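Side-chain contacts in transcriptional regulator, LacI family (Burkholderia phymatum, PDB 2RGY), which probably regulates transcription as a DNA-binding member of the LacI family, its periplasmic-binding-protein-like core probably sensing a small effector such as a sugar: residues L255-Y260 with W264-E269; L27-L32 with E246-A251. One frame throughout, in Å; residues are numbered along the deposited sequence.

Contact 1: residues L255-Y260 with W264-E269; sequences LINQCY and WEIFRE
Asn257, on the last turns of helix 244-260, reaches over to the backbone and ring edge of Trp264 in the loop that follows. Its CB only aims the side chain at that loop; chi1 of -79° puts CG anti to the carbonyl carbon and so swings the amide toward the returning chain. Contact begins at Asn257 CG, 3.7 Å from Trp264 N. Beyond it the amide forks. The arm modelled as Asn257 OD1 lies 3.0 Å from Trp264 O and also meets CD1 of Ile266, an aliphatic side chain that packs on Phe108. The arm modelled as Asn257 ND2 is 3.1 Å from Trp264 N. Asn257 ND2 also comes within 3.3 Å of Trp264 CD1, so the amide lies edge-on to the indole and nearly coplanar with it (19° between planes), not stacked on its face. Trp264 suits its place by giving this edge to Asn257 while its ring makes a cation-pi contact with Arg253. Asparagine probably suits because its short amide offers donor and acceptor side by side. The two arms are probably interchanged in the model; turned over, the amide could give a hydrogen to Trp264 O and perhaps accept one from Trp264 N.

Contact 2: residues L27-L32 with E246-A251; sequences LKQTDL and ELTQNA
The amides of Gln29 and Gln249 do not stack: their planes stand 81° apart, and the pair meets through Gln29 OE1, which lies 3.9 Å from CB of Gln249. The third amide, that of Asn250, looks back along its own helix, with Glu246 O close to its plane and 2.8 Å from Asn250 ND2 in a nearly straight hydrogen bond. Asn250 N also bonds to Glu246 O, 3.0 Å away, and the two donors come from opposite faces of the carbonyl plane, so that this one oxygen is gripped twice.

The closest packing is between aliphatic carbons. Thr248 presses CG2 against CB of Gln29 at 3.6 Å, and the same methyl lies more loosely, 3.9 Å from Thr30 OG1. With chi1 at -61° the hydroxyl of Thr248 sits beside its backbone N and bonds to Thr244 O, one turn back, while the methyl faces the other helix; Thr30 OG1 is likewise bonded to Ile26 O. Threonine suits this place because its hydroxyl can be satisfied within its own helix while its methyl does the packing. Glutamine suits the more open edge: Gln29 packs through CB on Thr248, and the bend at chi2 brings its amide round so that OE1 lies by Gln249 CB, while the extended chain of Gln249 carries NE2 to Glu33 OE2.

The helix axes come within 8.8 Å at a crossing angle of -33°. Helices 21-36 and 244-260 lie side by side on the five-stranded parallel sheet of the N-terminal subdomain: Thr30 rests on Leu13 of strand 10-14, and Ala251 on Val94 and Leu96 of strand 93-96. Helix 21-36 also faces the second subunit, where Leu27 packs on Phe18 and Asp31 on Cys47 of that chain.

The two contacts lie about 11 Å apart, centre to centre, and share helix 244-260. Contact 2 uses its early turns and contact 1 its last ones, before the chain turns back toward strand 273-275. They touch where Phe267 N, in the returning loop, probably donates a hydrogen bond to Asn250 OD1 at 3.0 Å. Helix 21-36, the other partner in contact 2, comes near contact 1 too, its Glu33 touching Ile256 and Trp264. Contact 2 joins residues over 200 positions apart, as in the periplasmic-binding-protein fold, where the chain crosses back so that a late helix packs on the N-terminal subdomain; contact 1 is a local surface contact between that helix's end and the following loop.

Contact 1: residues L255-Y260 with W264-E269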
loop_
_atom_site.group_PDB
_atom_site.type_symbol
_atom_site.label_atom_id
_atom_site.label_comp_id
_atom_site.label_asym_id
_atom_site.label_seq_id
_atom_site.Cartn_x
_atom_site.Cartn_y
_atom_site.Cartn_z
ATOM N N LEU A 255 15.884 -18.415 -6.729
ATOM C CA LEU A 255 16.180 -17.836 -8.034
ATOM C C LEU A 255 17.605 -17.287 -8.080
ATOM O O LEU A 255 18.320 -17.467 -9.062
ATOM C CB LEU A 255 15.171 -16.725 -8.343
ATOM C CG LEU A 255 15.247 -16.068 -9.721
ATOM C CD1 LEU A 255 15.033 -17.130 -10.794
ATOM C CD2 LEU A 255 14.203 -14.960 -9.829
ATOM N N ILE A 256 18.020 -16.628 -7.009
ATOM C CA ILE A 256 19.361 -16.068 -6.951
ATOM C C ILE A 256 20.414 -17.186 -7.022
ATOM O O ILE A 256 21.452 -17.020 -7.662
ATOM C CB ILE A 256 19.523 -15.179 -5.678
ATOM C CG1 ILE A 256 18.663 -13.912 -5.844
ATOM C CG2 ILE A 256 20.981 -14.803 -5.465
ATOM C CD1 ILE A 256 18.703 -12.947 -4.667
ATOM N N ASN A 257 20.130 -18.331 -6.402
ATOM C CA ASN A 257 21.047 -19.474 -6.450
ATOM C C ASN A 257 21.302 -19.865 -7.913
ATOM O O ASN A 257 22.444 -19.998 -8.355
ATOM C CB ASN A 257 20.444 -20.686 -5.724
ATOM C CG ASN A 257 20.565 -20.600 -4.212
ATOM O OD1 ASN A 257 20.095 -21.487 -3.496
ATOM N ND2 ASN A 257 21.195 -19.543 -3.720
ATOM N N GLN A 258 20.216 -20.046 -8.656
ATOM C CA GLN A 258 20.287 -20.442 -10.057
ATOM C C GLN A 258 20.971 -19.392 -10.932
ATOM O O GLN A 258 21.711 -19.737 -11.857
ATOM C CB GLN A 258 18.879 -20.685 -10.609
ATOM C CG GLN A 258 17.861 -21.219 -9.614
ATOM C CD GLN A 258 18.163 -22.630 -9.147
ATOM O OE1 GLN A 258 18.264 -23.553 -9.955
ATOM N NE2 GLN A 258 18.290 -22.808 -7.830
ATOM N N CYS A 259 20.720 -18.118 -10.638
ATOM C CA CYS A 259 21.262 -17.008 -11.417
ATOM C C CYS A 259 22.669 -16.540 -11.095
ATOM O O CYS A 259 23.479 -16.332 -12.004
ATOM C CB CYS A 259 20.364 -15.777 -11.296
ATOM S SG CYS A 259 18.792 -15.850 -12.136
ATOM N N TYR A 260 22.955 -16.365 -9.807
ATOM C CA TYR A 260 24.247 -15.840 -9.407
ATOM C C TYR A 260 25.204 -16.715 -8.608
ATOM O O TYR A 260 26.220 -16.219 -8.120
ATOM C CB TYR A 260 24.027 -14.521 -8.674
ATOM C CG TYR A 260 23.119 -13.563 -9.424
ATOM C CD1 TYR A 260 23.463 -13.096 -10.687
ATOM C CD2 TYR A 260 21.929 -13.106 -8.859
ATOM C CE1 TYR A 260 22.652 -12.194 -11.371
ATOM C CE2 TYR A 260 21.111 -12.203 -9.534
ATOM C CZ TYR A 260 21.478 -11.749 -10.791
ATOM O OH TYR A 260 20.694 -10.835 -11.463
ATOM N N TRP A 264 22.153 -20.524 -0.891
ATOM C CA TRP A 264 21.134 -20.440 0.144
ATOM C C TRP A 264 20.443 -21.776 0.339
ATOM O O TRP A 264 20.201 -22.488 -0.631
ATOM C CB TRP A 264 20.037 -19.460 -0.269
ATOM C CG TRP A 264 20.426 -18.021 -0.309
ATOM C CD1 TRP A 264 20.597 -17.241 -1.419
ATOM C CD2 TRP A 264 20.594 -17.160 0.820
ATOM N NE1 TRP A 264 20.853 -15.940 -1.044
ATOM C CE2 TRP A 264 20.855 -15.866 0.321
ATOM C CE3 TRP A 264 20.545 -17.360 2.204
ATOM C CZ2 TRP A 264 21.062 -14.769 1.170
ATOM C CZ3 TRP A 264 20.753 -16.266 3.048
ATOM C CH2 TRP A 264 21.007 -14.990 2.527
ATOM N N GLU A 265 20.116 -22.123 1.580
ATOM C CA GLU A 265 19.352 -23.339 1.811
ATOM C C GLU A 265 17.946 -22.805 1.580
ATOM O O GLU A 265 17.620 -21.704 2.031
ATOM C CB GLU A 265 19.499 -23.843 3.254
ATOM C CG GLU A 265 20.889 -24.380 3.575
ATOM C CD GLU A 265 20.982 -24.972 4.975
ATOM O OE1 GLU A 265 20.879 -24.202 5.967
ATOM O OE2 GLU A 265 21.156 -26.209 5.076
ATOM N N ILE A 266 17.120 -23.568 0.876
ATOM C CA ILE A 266 15.760 -23.133 0.565
ATOM C C ILE A 266 14.678 -23.886 1.340
ATOM O O ILE A 266 14.677 -25.113 1.372
ATOM C CB ILE A 266 15.490 -23.290 -0.946
ATOM C CG1 ILE A 266 16.605 -22.606 -1.742
ATOM C CG2 ILE A 266 14.137 -22.693 -1.311
ATOM C CD1 ILE A 266 16.770 -21.136 -1.439
ATOM N N PHE A 267 13.762 -23.140 1.961
ATOM C CA PHE A 267 12.652 -23.731 2.717
ATOM C C PHE A 267 11.322 -23.351 2.065
ATOM O O PHE A 267 11.121 -22.197 1.675
ATOM C CB PHE A 267 12.715 -23.268 4.171
ATOM C CG PHE A 267 14.044 -23.547 4.817
ATOM C CD1 PHE A 267 15.140 -22.716 4.569
ATOM C CD2 PHE A 267 14.227 -24.689 5.597
ATOM C CE1 PHE A 267 16.411 -23.020 5.082
ATOM C CE2 PHE A 267 15.495 -25.011 6.121
ATOM C CZ PHE A 267 16.588 -24.172 5.861
ATOM N N ARG A 268 10.428 -24.329 1.941
ATOM C CA ARG A 268 9.130 -24.135 1.285
ATOM C C ARG A 268 7.904 -24.373 2.165
ATOM O O ARG A 268 6.769 -24.297 1.681
ATOM C CB ARG A 268 9.028 -25.069 0.074
ATOM C CG ARG A 268 10.119 -24.872 -0.955
ATOM C CD ARG A 268 10.366 -26.139 -1.759
ATOM N NE ARG A 268 11.436 -25.935 -2.722
ATOM C CZ ARG A 268 11.310 -25.202 -3.819
ATOM N NH1 ARG A 268 10.149 -24.617 -4.093
ATOM N NH2 ARG A 268 12.352 -25.024 -4.624
ATOM N N GLU A 269 8.120 -24.668 3.442
ATOM C CA GLU A 269 7.003 -24.947 4.345
ATOM C C GLU A 269 6.917 -23.984 5.515
ATOM O O GLU A 269 7.830 -23.914 6.337
ATOM C CB GLU A 269 7.113 -26.373 4.899
ATOM C CG GLU A 269 7.112 -27.470 3.829
ATOM C CD GLU A 269 5.880 -27.407 2.941
ATOM O OE1 GLU A 269 4.770 -27.248 3.491
ATOM O OE2 GLU A 269 6.016 -27.511 1.697
#

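Contact 2: residues L27-L32 with E246-A251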
loop_
_atom_site.group_PDB
_atom_site.type_symbol
_atom_site.label_atom_id
_atom_site.label_comp_id
_atom_site.label_asym_id
_atom_site.label_seq_id
_atom_site.Cartn_x
_atom_site.Cartn_y
_atom_site.Cartn_z
ATOM N N LEU A 27 7.480 -6.813 -2.953
ATOM C CA LEU A 27 8.437 -5.870 -3.522
ATOM C C LEU A 27 9.595 -5.656 -2.555
ATOM O O LEU A 27 10.764 -5.676 -2.950
ATOM C CB LEU A 27 7.770 -4.516 -3.795
ATOM C CG LEU A 27 6.521 -4.498 -4.683
ATOM C CD1 LEU A 27 5.961 -3.095 -4.719
ATOM C CD2 LEU A 27 6.867 -4.979 -6.085
ATOM N N LYS A 28 9.270 -5.444 -1.284
ATOM C CA LYS A 28 10.299 -5.205 -0.284
ATOM C C LYS A 28 11.277 -6.370 -0.164
ATOM O O LYS A 28 12.484 -6.164 -0.233
ATOM C CB LYS A 28 9.661 -4.913 1.078
ATOM C CG LYS A 28 10.656 -4.665 2.215
ATOM C CD LYS A 28 9.909 -4.411 3.535
ATOM C CE LYS A 28 10.852 -4.376 4.746
ATOM N NZ LYS A 28 10.099 -4.284 6.053
ATOM N N GLN A 29 10.760 -7.583 0.014
ATOM C CA GLN A 29 11.612 -8.765 0.143
ATOM C C GLN A 29 12.456 -9.031 -1.096
ATOM O O GLN A 29 13.595 -9.463 -0.982
ATOM C CB GLN A 29 10.787 -10.017 0.435
ATOM C CG GLN A 29 10.286 -10.121 1.854
ATOM C CD GLN A 29 11.392 -9.934 2.874
ATOM O OE1 GLN A 29 12.439 -10.574 2.807
ATOM N NE2 GLN A 29 11.160 -9.048 3.822
ATOM N N THR A 30 11.895 -8.795 -2.279
ATOM C CA THR A 30 12.650 -9.024 -3.505
ATOM C C THR A 30 13.810 -8.025 -3.542
ATOM O O THR A 30 14.955 -8.404 -3.771
ATOM C CB THR A 30 11.763 -8.842 -4.761
ATOM O OG1 THR A 30 10.618 -9.700 -4.675
ATOM C CG2 THR A 30 12.547 -9.196 -6.021
ATOM N N ASP A 31 13.508 -6.752 -3.301
ATOM C CA ASP A 31 14.524 -5.696 -3.294
ATOM C C ASP A 31 15.622 -6.028 -2.284
ATOM O O ASP A 31 16.810 -5.894 -2.570
ATOM C CB ASP A 31 13.868 -4.346 -2.944
ATOM C CG ASP A 31 14.883 -3.210 -2.782
ATOM O OD1 ASP A 31 15.802 -3.092 -3.621
ATOM O OD2 ASP A 31 14.749 -2.412 -1.822
ATOM N N LEU A 32 15.195 -6.487 -1.115
ATOM C CA LEU A 32 16.073 -6.848 -0.008
ATOM C C LEU A 32 17.074 -7.952 -0.347
ATOM O O LEU A 32 18.283 -7.789 -0.158
ATOM C CB LEU A 32 15.208 -7.275 1.179
ATOM C CG LEU A 32 15.578 -6.848 2.597
ATOM C CD1 LEU A 32 15.988 -5.386 2.600
ATOM C CD2 LEU A 32 14.375 -7.067 3.531
ATOM N N GLU A 246 8.193 -14.739 4.131
ATOM C CA GLU A 246 9.051 -15.925 4.131
ATOM C C GLU A 246 9.086 -16.650 2.790
ATOM O O GLU A 246 10.153 -17.025 2.316
ATOM C CB GLU A 246 8.614 -16.916 5.220
ATOM C CG GLU A 246 8.741 -16.399 6.646
ATOM C CD GLU A 246 7.423 -15.861 7.183
ATOM O OE1 GLU A 246 6.894 -14.884 6.609
ATOM O OE2 GLU A 246 6.907 -16.427 8.173
ATOM N N LEU A 247 7.922 -16.858 2.185
ATOM C CA LEU A 247 7.876 -17.548 0.903
ATOM C C LEU A 247 8.565 -16.720 -0.176
ATOM O O LEU A 247 9.266 -17.267 -1.030
ATOM C CB LEU A 247 6.426 -17.858 0.511
ATOM C CG LEU A 247 5.797 -19.030 1.286
ATOM C CD1 LEU A 247 4.309 -19.136 0.981
ATOM C CD2 LEU A 247 6.512 -20.333 0.920
ATOM N N THR A 248 8.392 -15.405 -0.124
ATOM C CA THR A 248 9.020 -14.530 -1.104
ATOM C C THR A 248 10.540 -14.578 -0.917
ATOM O O THR A 248 11.294 -14.720 -1.874
ATOM C CB THR A 248 8.550 -13.061 -0.955
ATOM O OG1 THR A 248 7.134 -12.977 -1.150
ATOM C CG2 THR A 248 9.239 -12.188 -1.981
ATOM N N GLN A 249 10.986 -14.456 0.323
ATOM C CA GLN A 249 12.404 -14.493 0.612
ATOM C C GLN A 249 13.021 -15.772 0.042
ATOM O O GLN A 249 14.062 -15.735 -0.612
ATOM C CB GLN A 249 12.617 -14.417 2.128
ATOM C CG GLN A 249 14.051 -14.593 2.563
ATOM C CD GLN A 249 14.207 -14.457 4.058
ATOM O OE1 GLN A 249 13.590 -15.194 4.835
ATOM N NE2 GLN A 249 15.030 -13.511 4.474
ATOM N N ASN A 250 12.362 -16.899 0.277
ATOM C CA ASN A 250 12.855 -18.174 -0.214
ATOM C C ASN A 250 12.704 -18.346 -1.731
ATOM O O ASN A 250 13.563 -18.949 -2.383
ATOM C CB ASN A 250 12.166 -19.309 0.552
ATOM C CG ASN A 250 12.755 -19.506 1.942
ATOM O OD1 ASN A 250 13.790 -20.160 2.097
ATOM N ND2 ASN A 250 12.118 -18.919 2.954
ATOM N N ALA A 251 11.629 -17.810 -2.297
ATOM C CA ALA A 251 11.421 -17.901 -3.734
ATOM C C ALA A 251 12.524 -17.111 -4.434
ATOM O O ALA A 251 13.106 -17.570 -5.409
ATOM C CB ALA A 251 10.051 -17.328 -4.108
#